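Trehalose synthase regulatory protein (Candida albicans, PDB 5HUS) probably serves as a regulatory subunit of the trehalose-synthesising complex, through a C-terminal domain of the trehalose-phosphatase family with a HAD-type fold. Local coordinates at residues F6-K12 against L300-S306; N2-F6 against T288-V294; I111-D115 against I225-Q229; Q78-L82 against I95-F101; H241-V246 against D269-T273. All coordinates share one frame; numbering follows the deposited sequence.

Interaction 1 of 5, residues F6-K12 against L300-S306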
# COMPACT_ATOMS: atom_id res chain seq x y z
N PHE A 6 1.46 -20.09 -4.33
CA PHE A 6 0.12 -19.62 -4.67
C PHE A 6 -0.36 -20.38 -5.91
O PHE A 6 0.35 -20.46 -6.92
CB PHE A 6 0.16 -18.10 -4.90
CG PHE A 6 -1.20 -17.45 -4.98
CD1 PHE A 6 -1.47 -16.51 -5.96
CD2 PHE A 6 -2.19 -17.75 -4.06
CE1 PHE A 6 -2.70 -15.89 -6.04
CE2 PHE A 6 -3.43 -17.13 -4.13
CZ PHE A 6 -3.69 -16.20 -5.12
N THR A 7 -1.55 -20.96 -5.83
CA THR A 7 -2.11 -21.74 -6.93
C THR A 7 -3.55 -21.33 -7.21
O THR A 7 -4.19 -20.66 -6.40
CB THR A 7 -2.07 -23.25 -6.63
OG1 THR A 7 -2.90 -23.53 -5.50
CG2 THR A 7 -0.65 -23.71 -6.34
N LYS A 8 -4.07 -21.74 -8.36
CA LYS A 8 -5.47 -21.50 -8.70
C LYS A 8 -6.40 -22.17 -7.69
O LYS A 8 -7.45 -21.62 -7.35
CB LYS A 8 -5.79 -21.99 -10.11
CG LYS A 8 -5.08 -21.23 -11.21
CD LYS A 8 -5.60 -21.61 -12.59
CE LYS A 8 -4.88 -20.83 -13.68
NZ LYS A 8 -5.52 -20.99 -15.01
N ASN A 9 -6.02 -23.36 -7.23
CA ASN A 9 -6.83 -24.09 -6.27
C ASN A 9 -6.93 -23.37 -4.94
O ASN A 9 -8.01 -23.26 -4.36
CB ASN A 9 -6.28 -25.50 -6.06
CG ASN A 9 -6.58 -26.43 -7.22
OD1 ASN A 9 -7.53 -26.20 -7.97
ND2 ASN A 9 -5.79 -27.48 -7.36
N ALA A 10 -5.80 -22.86 -4.45
CA ALA A 10 -5.77 -22.10 -3.21
C ALA A 10 -6.61 -20.83 -3.34
O ALA A 10 -7.33 -20.44 -2.42
CB ALA A 10 -4.34 -21.75 -2.83
N PHE A 11 -6.53 -20.19 -4.51
CA PHE A 11 -7.33 -19.00 -4.78
C PHE A 11 -8.82 -19.33 -4.84
O PHE A 11 -9.63 -18.63 -4.24
CB PHE A 11 -6.88 -18.34 -6.09
CG PHE A 11 -7.75 -17.18 -6.50
CD1 PHE A 11 -7.73 -16.00 -5.78
CD2 PHE A 11 -8.58 -17.27 -7.60
CE1 PHE A 11 -8.52 -14.93 -6.15
CE2 PHE A 11 -9.37 -16.20 -7.98
CZ PHE A 11 -9.34 -15.03 -7.25
N LYS A 12 -9.17 -20.39 -5.57
CA LYS A 12 -10.56 -20.80 -5.71
C LYS A 12 -11.16 -21.26 -4.38
O LYS A 12 -12.35 -21.06 -4.13
CB LYS A 12 -10.70 -21.92 -6.74
CG LYS A 12 -10.50 -21.46 -8.18
CD LYS A 12 -11.45 -20.32 -8.51
CE LYS A 12 -11.35 -19.95 -9.98
NZ LYS A 12 -12.31 -18.87 -10.35
N LEU A 300 0.84 -14.17 -10.76
CA LEU A 300 -0.10 -13.69 -9.76
C LEU A 300 -1.43 -13.31 -10.39
O LEU A 300 -2.48 -13.76 -9.94
CB LEU A 300 0.49 -12.49 -9.01
CG LEU A 300 -0.45 -11.77 -8.04
CD1 LEU A 300 -0.77 -12.66 -6.86
CD2 LEU A 300 0.18 -10.45 -7.57
N LEU A 301 -1.38 -12.48 -11.43
CA LEU A 301 -2.60 -11.97 -12.04
C LEU A 301 -3.38 -13.08 -12.77
O LEU A 301 -4.61 -13.07 -12.79
CB LEU A 301 -2.28 -10.82 -13.00
CG LEU A 301 -1.62 -9.60 -12.34
CD1 LEU A 301 -1.40 -8.46 -13.34
CD2 LEU A 301 -2.45 -9.11 -11.16
N CYS A 302 -2.66 -14.03 -13.35
CA CYS A 302 -3.32 -15.13 -14.05
C CYS A 302 -4.12 -16.00 -13.08
O CYS A 302 -5.21 -16.46 -13.40
CB CYS A 302 -2.29 -15.98 -14.80
SG CYS A 302 -1.74 -15.21 -16.35
N ILE A 303 -3.57 -16.20 -11.88
CA ILE A 303 -4.29 -16.93 -10.84
C ILE A 303 -5.51 -16.15 -10.37
O ILE A 303 -6.61 -16.70 -10.27
CB ILE A 303 -3.38 -17.24 -9.64
CG1 ILE A 303 -2.30 -18.26 -10.05
CG2 ILE A 303 -4.20 -17.78 -8.48
CD1 ILE A 303 -1.19 -18.43 -9.02
N LEU A 304 -5.33 -14.86 -10.10
CA LEU A 304 -6.44 -14.02 -9.63
C LEU A 304 -7.54 -13.86 -10.67
O LEU A 304 -8.68 -13.56 -10.33
CB LEU A 304 -5.93 -12.63 -9.22
CG LEU A 304 -4.93 -12.55 -8.07
CD1 LEU A 304 -4.55 -11.08 -7.86
CD2 LEU A 304 -5.50 -13.15 -6.80
N ASN A 305 -7.21 -14.05 -11.94
CA ASN A 305 -8.20 -13.87 -12.99
C ASN A 305 -8.87 -15.18 -13.38
O ASN A 305 -9.80 -15.20 -14.19
CB ASN A 305 -7.56 -13.23 -14.23
CG ASN A 305 -8.59 -12.71 -15.21
OD1 ASN A 305 -9.35 -11.80 -14.89
ND2 ASN A 305 -8.62 -13.29 -16.40
N SER A 306 -8.39 -16.28 -12.80
CA SER A 306 -8.93 -17.60 -13.12
C SER A 306 -10.33 -17.79 -12.55
O SER A 306 -11.05 -18.72 -12.94
CB SER A 306 -8.00 -18.70 -12.62
OG SER A 306 -8.03 -18.79 -11.20
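Ile303 is wedged between two phenylalanines, Phe6 and Phe11, and uses a different branch for each job. Its CG2 methyl sits 3.4 Å from Phe6 CE1 and also meets CB of Phe11, while its other arm runs back along Phe6 until CD1 lies 3.3 Å from the backbone O of Phe6. Both phenylalanine side chains run in the direction opposed to that of Ile303, so each pair slides past the other. The two rings differ in how they receive Leu304. Phe6 presents its edge, with CD2 of Leu304 close to the ring plane and 3.9 Å from CZ; Phe11 offers a face, and CA of Leu304 stands 4.0 Å from the ring centroid, 17° off the normal, in a CH-pi contact. Having CG opposite its own backbone N (chi1 175°) carries the Phe11 ring over the backbone at Leu304. The two helical segments cross at -48° with their axes 9.7 Å apart, and they lie on the same margin of the HAD-type alpha/beta domain, where Leu300 and Leu304 also touch strand 243-250 and Phe6 reaches strand 272-278. Thr7 is the N-cap of the first helix, its OG1 accepting from Ala10 N. Toward the surface the contact becomes polar. The extended chain of Lys8 passes CB of Ser306 with its methylenes, and Lys12, bent at chi2, brings NZ to the terminal residue in a weak bond, 2.9 Å from Ser306 O. The hydroxyl of Ser306 turns back to donate to Ile303 O, in the carbonyl plane and 2.7 Å away.

Interaction 2 of 5, residues N2-F6 against T288-V294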
# COMPACT_ATOMS: atom_id res chain seq x y z
N ASN A 2 10.42 -20.63 1.26
CA ASN A 2 9.86 -21.83 1.89
C ASN A 2 8.34 -21.75 2.00
O ASN A 2 7.72 -22.57 2.69
CB ASN A 2 10.48 -22.04 3.27
CG ASN A 2 11.97 -22.30 3.22
OD1 ASN A 2 12.58 -22.27 2.15
ND2 ASN A 2 12.57 -22.56 4.37
N LEU A 3 7.75 -20.77 1.33
CA LEU A 3 6.31 -20.59 1.36
C LEU A 3 5.62 -21.56 0.42
O LEU A 3 6.18 -21.96 -0.60
CB LEU A 3 5.93 -19.16 0.96
CG LEU A 3 6.52 -18.03 1.79
CD1 LEU A 3 6.14 -16.70 1.18
CD2 LEU A 3 6.02 -18.14 3.22
N VAL A 4 4.39 -21.94 0.76
CA VAL A 4 3.58 -22.73 -0.15
C VAL A 4 3.27 -21.87 -1.38
O VAL A 4 2.90 -20.70 -1.25
CB VAL A 4 2.28 -23.22 0.52
CG1 VAL A 4 1.60 -22.09 1.28
CG2 VAL A 4 1.34 -23.83 -0.52
N PRO A 5 3.47 -22.43 -2.57
CA PRO A 5 3.18 -21.71 -3.82
C PRO A 5 1.71 -21.34 -3.96
O PRO A 5 0.83 -22.16 -3.72
CB PRO A 5 3.59 -22.72 -4.90
CG PRO A 5 4.62 -23.57 -4.24
CD PRO A 5 4.16 -23.71 -2.83
N PHE A 6 1.46 -20.09 -4.33
CA PHE A 6 0.12 -19.62 -4.67
C PHE A 6 -0.36 -20.38 -5.91
O PHE A 6 0.35 -20.46 -6.92
CB PHE A 6 0.16 -18.10 -4.90
CG PHE A 6 -1.20 -17.45 -4.98
CD1 PHE A 6 -1.47 -16.51 -5.96
CD2 PHE A 6 -2.19 -17.75 -4.06
CE1 PHE A 6 -2.70 -15.89 -6.04
CE2 PHE A 6 -3.43 -17.13 -4.13
CZ PHE A 6 -3.69 -16.20 -5.12
N THR A 288 9.08 -13.60 6.03
CA THR A 288 7.80 -12.96 5.75
C THR A 288 6.65 -13.60 6.50
O THR A 288 6.71 -14.77 6.88
CB THR A 288 7.47 -12.99 4.25
OG1 THR A 288 6.23 -12.31 4.01
CG2 THR A 288 7.34 -14.43 3.76
N ALA A 289 5.58 -12.83 6.70
CA ALA A 289 4.37 -13.33 7.33
C ALA A 289 3.33 -13.73 6.29
O ALA A 289 2.28 -14.26 6.63
CB ALA A 289 3.79 -12.29 8.28
N ALA A 290 3.63 -13.46 5.02
CA ALA A 290 2.75 -13.90 3.94
C ALA A 290 2.65 -15.43 3.94
O ALA A 290 3.65 -16.11 4.16
CB ALA A 290 3.24 -13.40 2.58
N THR A 291 1.46 -15.95 3.71
CA THR A 291 1.27 -17.40 3.68
C THR A 291 1.80 -18.01 2.39
O THR A 291 2.45 -19.05 2.41
CB THR A 291 -0.21 -17.78 3.83
OG1 THR A 291 -0.76 -17.15 4.99
CG2 THR A 291 -0.37 -19.30 3.95
N TYR A 292 1.52 -17.34 1.27
CA TYR A 292 1.85 -17.86 -0.05
C TYR A 292 2.89 -17.01 -0.78
O TYR A 292 3.08 -15.84 -0.46
CB TYR A 292 0.59 -17.93 -0.91
CG TYR A 292 -0.47 -18.89 -0.42
CD1 TYR A 292 -0.51 -20.20 -0.89
CD2 TYR A 292 -1.43 -18.48 0.49
CE1 TYR A 292 -1.48 -21.08 -0.45
CE2 TYR A 292 -2.41 -19.36 0.93
CZ TYR A 292 -2.43 -20.66 0.46
OH TYR A 292 -3.40 -21.53 0.91
N GLY A 293 3.56 -17.61 -1.76
CA GLY A 293 4.48 -16.87 -2.61
C GLY A 293 4.25 -17.10 -4.10
O GLY A 293 3.86 -18.20 -4.50
N VAL A 294 4.46 -16.06 -4.90
CA VAL A 294 4.46 -16.17 -6.36
C VAL A 294 5.75 -15.59 -6.92
O VAL A 294 6.28 -14.62 -6.39
CB VAL A 294 3.28 -15.43 -7.03
CG1 VAL A 294 2.14 -16.37 -7.33
CG2 VAL A 294 2.84 -14.24 -6.19
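Phe6 N and Gly293 O make the straighter of two backbone hydrogen bonds here, 3.1 Å long with 177° at the hydrogen; the other runs from Gly293 N to Val4 O over 3.2 Å. Around this parallel pairing the side chains divide. Val4 and Tyr292 lie side by side and point the same way, and CG1 of Val4 comes 3.6 Å from Tyr292 CD1. Phe6 crosses Tyr292 at about a right angle and turns its ring edge toward the tyrosine face, a T-shaped pair with planes at 64°, while CG1 of Val294 sits at the Phe6 edge, near CB. Leu3 splits its methyls, CD1 against Thr288 CG2 at 3.6 Å and CD2 over the carbonyl O of Ala290. Farther out, Thr288 OG1 accepts from Ala290 N in an ST turn and is also hydrogen-bonded to Glu257, so the turn is tied to helix 254-265. Tyr292 and Val294 bond through their backbones to strand 272-278, which fixes the strand that receives residues 4-5. With no charged pair across it, the chemistry implies that the weakly bonded N-terminal strand is probably held by two backbone bonds together with apolar contacts of Leu3, Val4 and Phe6.

Interaction 3 of 5, residues I111-D115 against I225-Q229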
# COMPACT_ATOMS: atom_id res chain seq x y z
N ILE A 111 -11.01 10.39 -1.02
CA ILE A 111 -11.14 10.54 0.42
C ILE A 111 -9.77 10.80 1.01
O ILE A 111 -8.82 10.08 0.71
CB ILE A 111 -11.72 9.28 1.07
CG1 ILE A 111 -13.15 9.04 0.58
CG2 ILE A 111 -11.66 9.40 2.59
CD1 ILE A 111 -13.67 7.67 0.92
N SER A 112 -9.66 11.83 1.84
CA SER A 112 -8.40 12.11 2.50
C SER A 112 -8.39 11.49 3.89
O SER A 112 -8.99 12.02 4.83
CB SER A 112 -8.15 13.62 2.57
OG SER A 112 -6.85 13.89 3.08
N LEU A 113 -7.70 10.36 4.02
CA LEU A 113 -7.46 9.77 5.32
C LEU A 113 -6.43 10.62 6.06
O LEU A 113 -6.50 10.78 7.28
CB LEU A 113 -6.98 8.32 5.16
CG LEU A 113 -6.92 7.42 6.38
CD1 LEU A 113 -8.20 7.50 7.21
CD2 LEU A 113 -6.67 5.98 5.92
N ALA A 114 -5.47 11.16 5.31
CA ALA A 114 -4.54 12.15 5.84
C ALA A 114 -5.33 13.36 6.30
O ALA A 114 -6.29 13.77 5.64
CB ALA A 114 -3.51 12.54 4.78
N ASP A 115 -4.95 13.92 7.45
CA ASP A 115 -5.55 15.15 7.94
C ASP A 115 -4.83 16.36 7.35
O ASP A 115 -3.62 16.48 7.49
CB ASP A 115 -5.49 15.21 9.47
CG ASP A 115 -6.16 16.44 10.02
OD1 ASP A 115 -7.40 16.45 10.08
OD2 ASP A 115 -5.43 17.40 10.36
N ILE A 225 -14.45 10.66 9.44
CA ILE A 225 -13.09 10.25 9.08
C ILE A 225 -12.20 10.10 10.32
O ILE A 225 -11.28 9.29 10.33
CB ILE A 225 -12.44 11.24 8.08
CG1 ILE A 225 -11.22 10.60 7.39
CG2 ILE A 225 -12.07 12.58 8.74
CD1 ILE A 225 -11.57 9.48 6.43
N ASN A 226 -12.50 10.84 11.39
CA ASN A 226 -11.74 10.72 12.63
C ASN A 226 -11.70 9.28 13.15
O ASN A 226 -10.67 8.83 13.67
CB ASN A 226 -12.30 11.66 13.70
CG ASN A 226 -12.26 11.06 15.09
OD1 ASN A 226 -11.22 11.06 15.75
ND2 ASN A 226 -13.40 10.55 15.55
N GLU A 227 -12.81 8.57 13.02
CA GLU A 227 -12.88 7.17 13.42
C GLU A 227 -11.92 6.29 12.61
O GLU A 227 -11.33 5.36 13.15
CB GLU A 227 -14.31 6.65 13.27
CG GLU A 227 -15.30 7.27 14.23
CD GLU A 227 -16.72 6.79 14.00
OE1 GLU A 227 -16.89 5.67 13.45
OE2 GLU A 227 -17.66 7.52 14.35
N PHE A 228 -11.76 6.59 11.32
CA PHE A 228 -10.86 5.81 10.49
C PHE A 228 -9.40 6.21 10.68
O PHE A 228 -8.48 5.49 10.28
CB PHE A 228 -11.28 5.92 9.02
CG PHE A 228 -12.62 5.30 8.74
CD1 PHE A 228 -13.75 6.10 8.62
CD2 PHE A 228 -12.76 3.93 8.67
CE1 PHE A 228 -15.00 5.53 8.40
CE2 PHE A 228 -14.01 3.35 8.45
CZ PHE A 228 -15.13 4.16 8.31
N GLN A 229 -9.18 7.35 11.33
CA GLN A 229 -7.83 7.83 11.63
C GLN A 229 -7.34 7.37 13.00
O GLN A 229 -6.17 7.54 13.33
CB GLN A 229 -7.79 9.35 11.56
CG GLN A 229 -8.15 9.92 10.21
CD GLN A 229 -8.42 11.41 10.26
OE1 GLN A 229 -8.78 11.95 11.31
NE2 GLN A 229 -8.26 12.08 9.13
O HOH W 1 -9.17 14.84 9.06
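Leu113 and Gln229 bring the two backbones to 6.6 Å between CA atoms, where the end of strand 111-112 passes a short, weakly bonded helix at 225-229. The amide of Gln229 carries the polar link: NE2 donates to Leu113 O over 2.9 Å, arriving above the carbonyl plane, 39° out of it, and not on a lone pair. An extended chain beyond CG gives the glutamine its reach, and its CG passes CD1 of Leu113 on the way, the two side chains sliding in opposite directions. The same NE2 donates to a water, which in turn donates to Asp115 OD1 over 2.6 Å. The other carboxylate oxygen, OD2, caps the following helix by accepting from Glu118 N, so Asp115 bridges the cap and the glutamine through one water. Beside this polar strip runs an apolar one. Ile225, with CG1 opposite its backbone N (chi1 -162°), sends CD1 to 3.8 Å from Ile111 CG2 and 4.0 Å from Leu113 CD1. The same Leu113 methyl also meets CB of Phe228 at 3.9 Å, whereas the phenyl ring leads away toward helices 200-213 and 218-223. Ser112 OG donates to Ala114 O where the chain leaves the strand. Strand 111-112 is the outermost strand at one end of the central mixed sheet, and in this HAD-type domain the short helix 225-229 packs on the loop that leaves it toward helix 116-136.

Interaction 4 of 5, residues Q78-L82 against I95-F101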
# COMPACT_ATOMS: atom_id res chain seq x y z
N GLN A 78 1.28 9.49 -6.09
CA GLN A 78 0.37 10.55 -5.70
C GLN A 78 -0.92 10.48 -6.51
O GLN A 78 -0.98 9.86 -7.58
CB GLN A 78 1.03 11.92 -5.86
CG GLN A 78 1.26 12.36 -7.30
CD GLN A 78 2.05 13.66 -7.37
OE1 GLN A 78 1.58 14.71 -6.93
NE2 GLN A 78 3.26 13.59 -7.91
N ARG A 79 -1.96 11.10 -5.96
CA ARG A 79 -3.29 11.07 -6.56
C ARG A 79 -3.27 11.45 -8.03
O ARG A 79 -3.84 10.75 -8.87
CB ARG A 79 -4.23 12.00 -5.80
CG ARG A 79 -4.66 11.47 -4.44
CD ARG A 79 -5.37 12.53 -3.64
NE ARG A 79 -4.45 13.60 -3.26
CZ ARG A 79 -4.83 14.74 -2.69
NH1 ARG A 79 -6.11 14.96 -2.42
NH2 ARG A 79 -3.91 15.64 -2.37
N SER A 80 -2.60 12.56 -8.34
CA SER A 80 -2.62 13.08 -9.71
C SER A 80 -2.01 12.10 -10.72
O SER A 80 -2.52 11.98 -11.83
CB SER A 80 -1.91 14.44 -9.76
OG SER A 80 -0.57 14.35 -9.32
N ASP A 81 -0.95 11.39 -10.33
CA ASP A 81 -0.36 10.38 -11.22
C ASP A 81 -1.30 9.19 -11.41
O ASP A 81 -1.42 8.67 -12.52
CB ASP A 81 0.99 9.90 -10.69
CG ASP A 81 2.10 10.92 -10.91
OD1 ASP A 81 1.85 11.93 -11.60
OD2 ASP A 81 3.22 10.70 -10.41
N LEU A 82 -1.95 8.75 -10.34
CA LEU A 82 -2.87 7.63 -10.43
C LEU A 82 -4.11 7.97 -11.24
O LEU A 82 -4.62 7.13 -11.98
CB LEU A 82 -3.27 7.14 -9.02
CG LEU A 82 -2.11 6.40 -8.34
CD1 LEU A 82 -2.39 6.17 -6.86
CD2 LEU A 82 -1.82 5.08 -9.05
N ILE A 95 -5.75 3.36 -3.92
CA ILE A 95 -5.25 3.86 -2.65
C ILE A 95 -3.90 4.52 -2.94
O ILE A 95 -2.96 3.85 -3.37
CB ILE A 95 -5.10 2.73 -1.61
CG1 ILE A 95 -6.43 1.99 -1.43
CG2 ILE A 95 -4.69 3.32 -0.27
CD1 ILE A 95 -6.29 0.69 -0.64
N ALA A 96 -3.83 5.83 -2.73
CA ALA A 96 -2.65 6.62 -3.12
C ALA A 96 -1.76 6.96 -1.93
O ALA A 96 -2.23 7.02 -0.79
CB ALA A 96 -3.08 7.90 -3.82
N GLU A 97 -0.48 7.19 -2.22
CA GLU A 97 0.54 7.50 -1.21
C GLU A 97 0.44 6.55 -0.02
O GLU A 97 0.44 6.97 1.14
CB GLU A 97 0.44 8.96 -0.76
CG GLU A 97 0.68 9.94 -1.91
CD GLU A 97 1.04 11.34 -1.45
OE1 GLU A 97 1.79 11.48 -0.45
OE2 GLU A 97 0.58 12.30 -2.10
N ASN A 98 0.34 5.27 -0.35
CA ASN A 98 0.38 4.18 0.60
C ASN A 98 -0.74 4.22 1.63
O ASN A 98 -0.63 3.61 2.68
CB ASN A 98 1.74 4.16 1.32
CG ASN A 98 2.05 2.81 1.92
OD1 ASN A 98 2.64 2.73 3.01
ND2 ASN A 98 1.64 1.74 1.24
N GLY A 99 -1.83 4.91 1.32
CA GLY A 99 -2.96 4.92 2.22
C GLY A 99 -3.51 6.28 2.60
O GLY A 99 -4.61 6.37 3.14
N ASN A 100 -2.76 7.34 2.32
CA ASN A 100 -3.19 8.68 2.71
C ASN A 100 -4.46 9.14 1.99
O ASN A 100 -5.21 9.97 2.49
CB ASN A 100 -2.07 9.70 2.46
CG ASN A 100 -0.97 9.58 3.48
OD1 ASN A 100 -1.10 10.07 4.61
ND2 ASN A 100 0.12 8.91 3.11
N PHE A 101 -4.70 8.58 0.80
CA PHE A 101 -5.87 8.94 -0.00
C PHE A 101 -6.50 7.72 -0.62
O PHE A 101 -5.81 6.82 -1.07
CB PHE A 101 -5.48 9.94 -1.10
CG PHE A 101 -4.70 11.12 -0.59
CD1 PHE A 101 -5.35 12.19 0.00
CD2 PHE A 101 -3.32 11.15 -0.70
CE1 PHE A 101 -4.63 13.28 0.48
CE2 PHE A 101 -2.59 12.23 -0.22
CZ PHE A 101 -3.25 13.30 0.37
O HOH W 2 -1.57 12.73 -3.61
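Arg79 and Phe101 supply the stacking: the guanidinium lies flat on the phenyl ring, planes 2° apart, with CZ 3.7 Å from the ring centroid and 20° off its normal, a cation-pi contact. A bend at chi3 (-69°) folds the arginine so that CD also rests over the same face, 3.4 Å from Phe101 CG. The apolar contacts are smaller. CB of Ala96 receives CD1 of Leu82 at 3.6 Å and lies beside CG of Arg79, where the first turn of helix 79-86 packs on strand 93-96. These elements belong to the beta-alpha-beta unit of strand 69-74, helix 79-86 and strand 93-96, in which the helix crosses over between two parallel strands; beyond it, Asn100 and Phe101 both face Ala96 in a classic beta bulge. Polar links run mainly through water. One molecule, in the guanidinium plane at its edge, accepts from Arg79 N and from NE at 3.0 Å and lies 2.7 Å from Glu97 OE2, linking the helix start to the carboxylate. That carboxylate is further gripped by the backbone N of Asp146 and Ala147 and by Thr148, and Arg79 NH2 forms a salt bridge with Asp146. Within the turn, Asn100 ND2 donates to Glu97 O over 2.8 Å, in the carbonyl plane.

Interaction 5 of 5, residues H241-V246 against D269-T273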
# COMPACT_ATOMS: atom_id res chain seq x y z
N HIS A 241 -21.35 -8.59 7.90
CA HIS A 241 -20.26 -9.39 7.39
C HIS A 241 -20.46 -9.50 5.89
O HIS A 241 -20.41 -10.59 5.33
CB HIS A 241 -20.23 -10.77 8.04
CG HIS A 241 -19.72 -10.77 9.45
ND1 HIS A 241 -18.49 -11.28 9.79
CD2 HIS A 241 -20.28 -10.34 10.60
CE1 HIS A 241 -18.31 -11.15 11.10
NE2 HIS A 241 -19.38 -10.58 11.61
N GLU A 242 -20.70 -8.36 5.24
CA GLU A 242 -20.92 -8.34 3.80
C GLU A 242 -19.71 -8.86 3.05
O GLU A 242 -19.84 -9.48 2.00
CB GLU A 242 -21.27 -6.93 3.32
CG GLU A 242 -22.59 -6.38 3.84
CD GLU A 242 -23.79 -6.90 3.06
OE1 GLU A 242 -23.59 -7.63 2.07
OE2 GLU A 242 -24.93 -6.58 3.45
N VAL A 243 -18.52 -8.61 3.59
CA VAL A 243 -17.29 -9.14 3.01
C VAL A 243 -16.92 -10.45 3.70
O VAL A 243 -16.70 -10.48 4.91
CB VAL A 243 -16.12 -8.13 3.11
CG1 VAL A 243 -14.80 -8.80 2.70
CG2 VAL A 243 -16.39 -6.92 2.23
N ALA A 244 -16.86 -11.53 2.92
CA ALA A 244 -16.58 -12.86 3.45
C ALA A 244 -15.18 -13.35 3.12
O ALA A 244 -14.76 -14.41 3.58
CB ALA A 244 -17.62 -13.85 2.93
N ALA A 245 -14.45 -12.59 2.31
CA ALA A 245 -13.09 -12.96 1.95
C ALA A 245 -12.25 -11.73 1.65
O ALA A 245 -12.69 -10.84 0.94
CB ALA A 245 -13.09 -13.89 0.74
N VAL A 246 -11.04 -11.69 2.21
CA VAL A 246 -10.09 -10.60 1.97
C VAL A 246 -8.74 -11.17 1.54
O VAL A 246 -8.25 -12.15 2.11
CB VAL A 246 -9.89 -9.71 3.21
CG1 VAL A 246 -8.94 -8.55 2.90
CG2 VAL A 246 -11.22 -9.18 3.71
N ASP A 269 -12.40 -12.02 12.07
CA ASP A 269 -13.52 -11.12 11.80
C ASP A 269 -14.18 -11.34 10.44
O ASP A 269 -15.37 -11.06 10.27
CB ASP A 269 -13.05 -9.67 11.88
CG ASP A 269 -12.62 -9.27 13.28
OD1 ASP A 269 -13.33 -9.62 14.24
OD2 ASP A 269 -11.57 -8.60 13.41
N ILE A 270 -13.41 -11.82 9.47
CA ILE A 270 -13.89 -11.86 8.09
C ILE A 270 -14.29 -13.25 7.63
O ILE A 270 -15.39 -13.43 7.10
CB ILE A 270 -12.83 -11.29 7.13
CG1 ILE A 270 -12.66 -9.79 7.35
CG2 ILE A 270 -13.21 -11.57 5.68
CD1 ILE A 270 -13.96 -9.01 7.23
N GLY A 271 -13.43 -14.23 7.84
CA GLY A 271 -13.76 -15.59 7.45
C GLY A 271 -12.67 -16.26 6.63
O GLY A 271 -11.92 -17.09 7.14
N ASN A 272 -12.59 -15.90 5.35
CA ASN A 272 -11.46 -16.29 4.52
C ASN A 272 -10.50 -15.13 4.35
O ASN A 272 -10.91 -14.02 4.03
CB ASN A 272 -11.93 -16.79 3.16
CG ASN A 272 -12.38 -18.23 3.19
OD1 ASN A 272 -12.55 -18.81 4.26
ND2 ASN A 272 -12.57 -18.82 2.02
N THR A 273 -9.22 -15.38 4.62
CA THR A 273 -8.17 -14.39 4.39
C THR A 273 -7.02 -15.08 3.69
O THR A 273 -6.80 -16.28 3.86
CB THR A 273 -7.66 -13.73 5.71
OG1 THR A 273 -6.98 -14.70 6.52
CG2 THR A 273 -8.81 -13.12 6.50
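His241 holds its imidazole beside the carbonyl of Asp269, with O 3.1 Å from CE1; the oxygen comes in at a slant to the ring, and ND1, though close to it, is not hydrogen-bonded to it. A second planar group, the amide of Asn272, turns elsewhere: its ND2 is hydrogen-bonded to the backbone O of Trp14, while CB of Asn272 lies beside CB of Ala245. The two segments join mainly through their backbones. Asn272 N donates to Ala244 O over 3.2 Å and Asn272 O accepts from Val246 N at 3.0 Å, so the N-H and the C=O of Asn272 bond to residues on either side of Ala245, as in parallel pairing. The carbonyl of Asn272 takes a CA-H contact from Ala245 as well. Ile270 packs beside Val246. A chi1 of -69° leaves CG2 on the side away from the backbone N, and that methyl stands 3.7 Å from Val246 CG2 and equally near Ala244 C; the two side chains meet at about a right angle. Leu209 of helix 200-213 also packs on Ile270, Val246 and Val243. Gly271 turns the chain between Ile270 and Asn272 with phi 131°, a conformation suited to glycine. Such pairing at the start of two neighbouring parallel strands, joined by helix 254-265, is that of a beta-alpha-beta crossover in the Rossmann-like core of HAD-type domains.

How the interactions relate
Four of the five contacts reach one central mixed sheet, and interaction 1 packs beside it. Interactions 1 and 2 share Phe6, lie 13 Å apart between centres and alternate along the chain, joining the N-terminal strand 4-5 and helix 8-15 to strand 292-294 and helix 297-304 near the C-terminus. Interactions 4, 3 and 5 follow in series inside the loop they close. Interactions 3 and 4 touch, with centres 14 Å apart, at the sheet end that carries strand 111-112. Interaction 5 lies between the two ends, its strand 272-278 next to 292-294. Interactions 1 and 3 stand about 33 Å apart, centre to centre, across the chain. The N-terminal strand thus completes one end of the sheet, with the C-terminal helix packed beside it, while a local hairpin region finishes the other.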